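Local coordinates for phytase (Debaryomyces castellii, PDB 2GFI), which probably hydrolyses phytate as a 3-phytase of the histidine acid phosphatase family, releasing phosphate from inositol hexakisphosphate, at residues I142-K147 with I326-T331; I338-I343 with Y390-A395. One frame throughout, in Å; residues are numbered along the deposited sequence.

Contact 1. Residues I142-K147 with I326-T331; sequences IAFRTK and IWLSFT
Helix 133-148 packs against one side of strand 326-331 at a distance that a single long side chain can span: the CA of F144 lies 10.3 Å from the CA of L328 and 10.1 Å from the CA of I326. This is helix-on-sheet packing within the alpha/beta domain of a histidine acid phosphatase. The strand is an inner one, running parallel to both of its neighbours, 59-69 and 158-163. I326 points its CB toward the helix and W327 points away; the CB of L328 does neither, but its CD2 end reaches across. F144 fills the gap because its CG stands anti to the backbone N (chi1 -166°), which carries the ring out from the helix until its CE2 reaches both aliphatic residues. I326 meets this ring at its edge, near the plane. L328 approaches obliquely. F175 of helix 166-180 meets the ring edge-to-face, and V64 of strand 59-69 packs on it. All three residues in the contact are buried, and apolar carbon does all the touching. Both partners converge on one ring atom, F144 CE2, which lies 3.7 Å from I326 CG2 and 3.6 Å from L328 CD2.

Contact 2. Residues I338-I343 with Y390-A395; sequences IFHSAI and YVINDA
I343 and Y390 form one half of this contact, H340 and I392 the other, packing helix 333-343, which begins at D333, the predicted proton donor, against the end of strand 385-392 in the mixed sheet of the histidine acid phosphatase domain. The CG2 methyl of I343 sits over one face of the Y390 ring in a CH-pi contact, 3.8 Å from the ring centroid and 26° off the normal. It is displaced toward the phenol end, where I343 CG2 comes within 3.4 Å of Y390 CZ. One turn earlier on the helix, the imidazole of H340 offers its edge, and H340 CE1 meets I392 CD1 at 3.5 Å. The bend at the second torsion of I392 (chi2 -51°) helps bring CD1 to the ring edge, close to its plane.

Other contacts help to hold the rings. I343 CD1 lies between two rings of its own helix, centred over a face of F339 and over a face of H340. H340 NE2 is hydrogen-bonded to T375 OG1 on the adjacent strand 374-382, and Y390 OH to Y415 OH of helix 412-423. Beyond I392 the chain reverses through a type I' turn to A395.

Aliphatic carbons thus meet the rings, and the Y390 hydroxyl also packs on I343 while bonding to Y415. Direct attraction between the two segments is probably mainly dispersion and shape fit, and the outside hydrogen bonds probably help to orient the rings.

Contacts 1 and 2 show two helices packing on one mixed sheet through separate apolar contacts. Their centres are 15 Å apart and their nearest atoms about 5 Å apart, without touching. Strand 326-331 of contact 1 leads almost directly into helix 333-343 of contact 2, and at that junction stands D333, the predicted proton donor, whose side chain is about 9 Å from that of H340. Contact 1 lies away from the annotated sites. Strand 374-382 supplies a further connection: its E378 forms a salt bridge with K147 of contact 1 and touches V391 of contact 2. A bound N-acetylglucosamine is about 12 Å from the I343 side chain.

Contact 1. Residues I142-K147 with I326-T331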
loop_
_atom_site.group_PDB
_atom_site.type_symbol
_atom_site.label_atom_id
_atom_site.label_comp_id
_atom_site.label_asym_id
_atom_site.label_seq_id
_atom_site.Cartn_x
_atom_site.Cartn_y
_atom_site.Cartn_z
ATOM N N ILE A 142 -7.471 11.433 19.718
ATOM C CA ILE A 142 -7.013 12.512 18.855
ATOM C C ILE A 142 -7.899 12.658 17.626
ATOM O O ILE A 142 -8.322 13.742 17.289
ATOM C CB ILE A 142 -5.554 12.257 18.396
ATOM C CG1 ILE A 142 -4.565 12.248 19.576
ATOM C CG2 ILE A 142 -5.148 13.228 17.280
ATOM C CD1 ILE A 142 -3.074 11.907 19.149
ATOM N N ALA A 143 -8.148 11.541 16.954
ATOM C CA ALA A 143 -8.889 11.487 15.714
ATOM C C ALA A 143 -10.299 11.938 15.980
ATOM O O ALA A 143 -10.941 12.590 15.151
ATOM C CB ALA A 143 -8.891 10.039 15.161
ATOM N N PHE A 144 -10.795 11.517 17.131
ATOM C CA PHE A 144 -12.143 11.801 17.510
ATOM C C PHE A 144 -12.272 13.303 17.769
ATOM O O PHE A 144 -13.232 13.908 17.345
ATOM C CB PHE A 144 -12.514 10.975 18.742
ATOM C CG PHE A 144 -13.997 10.940 19.036
ATOM C CD1 PHE A 144 -14.790 9.870 18.585
ATOM C CD2 PHE A 144 -14.608 11.952 19.810
ATOM C CE1 PHE A 144 -16.155 9.803 18.894
ATOM C CE2 PHE A 144 -15.956 11.875 20.128
ATOM C CZ PHE A 144 -16.722 10.806 19.666
ATOM N N ARG A 145 -11.313 13.909 18.464
ATOM C CA ARG A 145 -11.332 15.348 18.627
ATOM C C ARG A 145 -11.286 16.023 17.277
ATOM O O ARG A 145 -12.048 16.946 17.037
ATOM C CB ARG A 145 -10.193 15.870 19.501
ATOM C CG ARG A 145 -10.107 17.413 19.486
ATOM C CD ARG A 145 -11.302 18.200 20.099
ATOM N NE ARG A 145 -10.913 18.314 21.455
ATOM C CZ ARG A 145 -10.507 19.371 22.103
ATOM N NH1 ARG A 145 -10.570 20.606 21.626
ATOM N NH2 ARG A 145 -10.078 19.142 23.308
ATOM N N THR A 146 -10.388 15.571 16.401
ATOM C CA THR A 146 -10.282 16.160 15.059
ATOM C C THR A 146 -11.619 16.153 14.320
ATOM O O THR A 146 -11.974 17.138 13.744
ATOM C CB THR A 146 -9.211 15.467 14.200
ATOM O OG1 THR A 146 -7.928 15.718 14.749
ATOM C CG2 THR A 146 -9.106 16.163 12.860
ATOM N N LYS A 147 -12.358 15.046 14.370
ATOM C CA LYS A 147 -13.648 14.932 13.713
ATOM C C LYS A 147 -14.800 15.672 14.393
ATOM O O LYS A 147 -15.612 16.345 13.725
ATOM C CB LYS A 147 -14.039 13.455 13.547
ATOM C CG LYS A 147 -15.202 13.312 12.566
ATOM C CD LYS A 147 -15.528 11.885 12.166
ATOM C CE LYS A 147 -16.770 11.842 11.262
ATOM N NZ LYS A 147 -17.191 10.424 10.955
ATOM N N ILE A 326 -21.030 15.466 23.462
ATOM C CA ILE A 326 -20.082 14.391 23.191
ATOM C C ILE A 326 -20.159 13.378 24.304
ATOM O O ILE A 326 -19.789 13.664 25.453
ATOM C CB ILE A 326 -18.648 14.944 23.039
ATOM C CG1 ILE A 326 -18.577 15.909 21.870
ATOM C CG2 ILE A 326 -17.651 13.843 22.811
ATOM C CD1 ILE A 326 -17.301 16.760 21.884
ATOM N N TRP A 327 -20.668 12.198 23.957
ATOM C CA TRP A 327 -20.859 11.107 24.885
ATOM C C TRP A 327 -19.779 10.065 24.629
ATOM O O TRP A 327 -19.650 9.578 23.506
ATOM C CB TRP A 327 -22.278 10.547 24.729
ATOM C CG TRP A 327 -23.233 11.674 24.947
ATOM C CD1 TRP A 327 -23.930 12.362 23.998
ATOM C CD2 TRP A 327 -23.509 12.319 26.199
ATOM N NE1 TRP A 327 -24.639 13.381 24.585
ATOM C CE2 TRP A 327 -24.403 13.378 25.936
ATOM C CE3 TRP A 327 -23.106 12.095 27.524
ATOM C CZ2 TRP A 327 -24.911 14.221 26.961
ATOM C CZ3 TRP A 327 -23.605 12.933 28.535
ATOM C CH2 TRP A 327 -24.496 13.975 28.242
ATOM N N LEU A 328 -18.991 9.782 25.670
ATOM C CA LEU A 328 -17.859 8.887 25.617
ATOM C C LEU A 328 -18.030 7.800 26.672
ATOM O O LEU A 328 -17.883 8.051 27.877
ATOM C CB LEU A 328 -16.560 9.658 25.862
ATOM C CG LEU A 328 -16.340 10.917 25.022
ATOM C CD1 LEU A 328 -15.116 11.667 25.507
ATOM C CD2 LEU A 328 -16.202 10.561 23.521
ATOM N N SER A 329 -18.320 6.586 26.196
ATOM C CA SER A 329 -18.592 5.436 27.052
ATOM C C SER A 329 -17.658 4.310 26.660
ATOM O O SER A 329 -17.508 3.992 25.480
ATOM C CB SER A 329 -20.036 4.933 26.881
ATOM O OG SER A 329 -20.946 5.947 27.206
ATOM N N PHE A 330 -17.104 3.673 27.685
ATOM C CA PHE A 330 -16.071 2.669 27.567
ATOM C C PHE A 330 -16.494 1.465 28.369
ATOM O O PHE A 330 -16.844 1.596 29.527
ATOM C CB PHE A 330 -14.765 3.231 28.100
ATOM C CG PHE A 330 -14.250 4.344 27.285
ATOM C CD1 PHE A 330 -13.388 4.094 26.226
ATOM C CD2 PHE A 330 -14.674 5.650 27.529
ATOM C CE1 PHE A 330 -12.941 5.120 25.446
ATOM C CE2 PHE A 330 -14.236 6.684 26.752
ATOM C CZ PHE A 330 -13.364 6.420 25.700
ATOM N N THR A 331 -16.454 0.294 27.743
ATOM C CA THR A 331 -16.936 -0.911 28.365
ATOM C C THR A 331 -16.315 -2.121 27.640
ATOM O O THR A 331 -15.294 -1.959 27.000
ATOM C CB THR A 331 -18.479 -0.903 28.396
ATOM O OG1 THR A 331 -18.954 -2.043 29.135
ATOM C CG2 THR A 331 -19.074 -1.054 26.994
#

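Contact 2. Residues I338-I343 with Y390-A395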
loop_
_atom_site.group_PDB
_atom_site.type_symbol
_atom_site.label_atom_id
_atom_site.label_comp_id
_atom_site.label_asym_id
_atom_site.label_seq_id
_atom_site.Cartn_x
_atom_site.Cartn_y
_atom_site.Cartn_z
ATOM N N ILE A 338 -23.941 -7.056 23.169
ATOM C CA ILE A 338 -25.303 -7.084 23.663
ATOM C C ILE A 338 -26.031 -5.792 23.281
ATOM O O ILE A 338 -27.161 -5.829 22.820
ATOM C CB ILE A 338 -25.296 -7.320 25.192
ATOM C CG1 ILE A 338 -24.735 -8.728 25.515
ATOM C CG2 ILE A 338 -26.680 -7.058 25.780
ATOM C CD1 ILE A 338 -24.325 -8.919 26.963
ATOM N N PHE A 339 -25.365 -4.656 23.443
ATOM C CA PHE A 339 -25.876 -3.386 22.922
ATOM C C PHE A 339 -26.318 -3.547 21.464
ATOM O O PHE A 339 -27.454 -3.227 21.135
ATOM C CB PHE A 339 -24.807 -2.290 23.095
ATOM C CG PHE A 339 -25.241 -0.908 22.696
ATOM C CD1 PHE A 339 -26.584 -0.566 22.546
ATOM C CD2 PHE A 339 -24.281 0.089 22.520
ATOM C CE1 PHE A 339 -26.950 0.752 22.203
ATOM C CE2 PHE A 339 -24.656 1.411 22.145
ATOM C CZ PHE A 339 -25.985 1.731 22.010
ATOM N N HIS A 340 -25.445 -4.095 20.616
ATOM C CA HIS A 340 -25.740 -4.346 19.186
ATOM C C HIS A 340 -26.834 -5.344 18.930
ATOM O O HIS A 340 -27.519 -5.278 17.908
ATOM C CB HIS A 340 -24.472 -4.761 18.408
ATOM C CG HIS A 340 -23.654 -3.589 17.966
ATOM N ND1 HIS A 340 -23.804 -2.999 16.721
ATOM C CD2 HIS A 340 -22.730 -2.857 18.626
ATOM C CE1 HIS A 340 -22.987 -1.966 16.629
ATOM N NE2 HIS A 340 -22.327 -1.855 17.772
ATOM N N SER A 341 -27.019 -6.270 19.862
ATOM C CA SER A 341 -28.195 -7.145 19.806
ATOM C C SER A 341 -29.478 -6.295 19.770
ATOM O O SER A 341 -30.422 -6.605 19.043
ATOM C CB SER A 341 -28.216 -8.069 21.011
ATOM O OG SER A 341 -29.080 -9.144 20.765
ATOM N N ALA A 342 -29.497 -5.209 20.538
ATOM C CA ALA A 342 -30.633 -4.332 20.483
ATOM C C ALA A 342 -30.546 -3.314 19.343
ATOM O O ALA A 342 -31.573 -3.035 18.738
ATOM C CB ALA A 342 -30.880 -3.661 21.819
ATOM N N ILE A 343 -29.369 -2.751 19.055
ATOM C CA ILE A 343 -29.217 -1.839 17.892
ATOM C C ILE A 343 -29.710 -2.493 16.623
ATOM O O ILE A 343 -30.438 -1.881 15.836
ATOM C CB ILE A 343 -27.757 -1.354 17.676
ATOM C CG1 ILE A 343 -27.255 -0.541 18.883
ATOM C CG2 ILE A 343 -27.673 -0.494 16.402
ATOM C CD1 ILE A 343 -25.726 -0.441 19.003
ATOM N N TYR A 390 -24.965 5.279 12.450
ATOM C CA TYR A 390 -23.949 4.512 13.148
ATOM C C TYR A 390 -22.654 4.390 12.353
ATOM O O TYR A 390 -22.686 4.112 11.163
ATOM C CB TYR A 390 -24.480 3.120 13.384
ATOM C CG TYR A 390 -25.424 3.043 14.537
ATOM C CD1 TYR A 390 -24.950 2.739 15.822
ATOM C CD2 TYR A 390 -26.799 3.281 14.364
ATOM C CE1 TYR A 390 -25.815 2.656 16.884
ATOM C CE2 TYR A 390 -27.680 3.203 15.448
ATOM C CZ TYR A 390 -27.175 2.903 16.690
ATOM O OH TYR A 390 -28.029 2.823 17.762
ATOM N N VAL A 391 -21.523 4.573 13.034
ATOM C CA VAL A 391 -20.216 4.305 12.470
ATOM C C VAL A 391 -19.589 3.267 13.411
ATOM O O VAL A 391 -19.224 3.576 14.561
ATOM C CB VAL A 391 -19.356 5.606 12.367
ATOM C CG1 VAL A 391 -18.196 5.418 11.421
ATOM C CG2 VAL A 391 -20.202 6.809 11.886
ATOM N N ILE A 392 -19.500 2.018 12.931
ATOM C CA ILE A 392 -18.978 0.917 13.708
ATOM C C ILE A 392 -17.590 0.641 13.165
ATOM O O ILE A 392 -17.405 0.349 11.974
ATOM C CB ILE A 392 -19.835 -0.297 13.504
ATOM C CG1 ILE A 392 -21.328 0.044 13.643
ATOM C CG2 ILE A 392 -19.334 -1.471 14.410
ATOM C CD1 ILE A 392 -21.672 0.818 14.936
ATOM N N ASN A 393 -16.600 0.775 14.029
ATOM C CA ASN A 393 -15.208 0.549 13.642
ATOM C C ASN A 393 -14.877 1.189 12.310
ATOM O O ASN A 393 -14.347 0.548 11.399
ATOM C CB ASN A 393 -14.932 -0.920 13.673
ATOM C CG ASN A 393 -15.274 -1.476 14.981
ATOM O OD1 ASN A 393 -16.010 -2.449 15.097
ATOM N ND2 ASN A 393 -14.792 -0.821 16.009
ATOM N N ASP A 394 -15.220 2.473 12.245
ATOM C CA ASP A 394 -14.862 3.352 11.161
ATOM C C ASP A 394 -15.601 3.140 9.863
ATOM O O ASP A 394 -15.149 3.616 8.833
ATOM C CB ASP A 394 -13.368 3.361 10.921
ATOM C CG ASP A 394 -12.619 3.929 12.056
ATOM O OD1 ASP A 394 -12.977 5.055 12.479
ATOM O OD2 ASP A 394 -11.637 3.344 12.578
ATOM N N ALA A 395 -16.743 2.467 9.920
ATOM C CA ALA A 395 -17.571 2.260 8.748
ATOM C C ALA A 395 -18.983 2.713 9.059
ATOM O O ALA A 395 -19.491 2.391 10.117
ATOM C CB ALA A 395 -17.585 0.784 8.368
#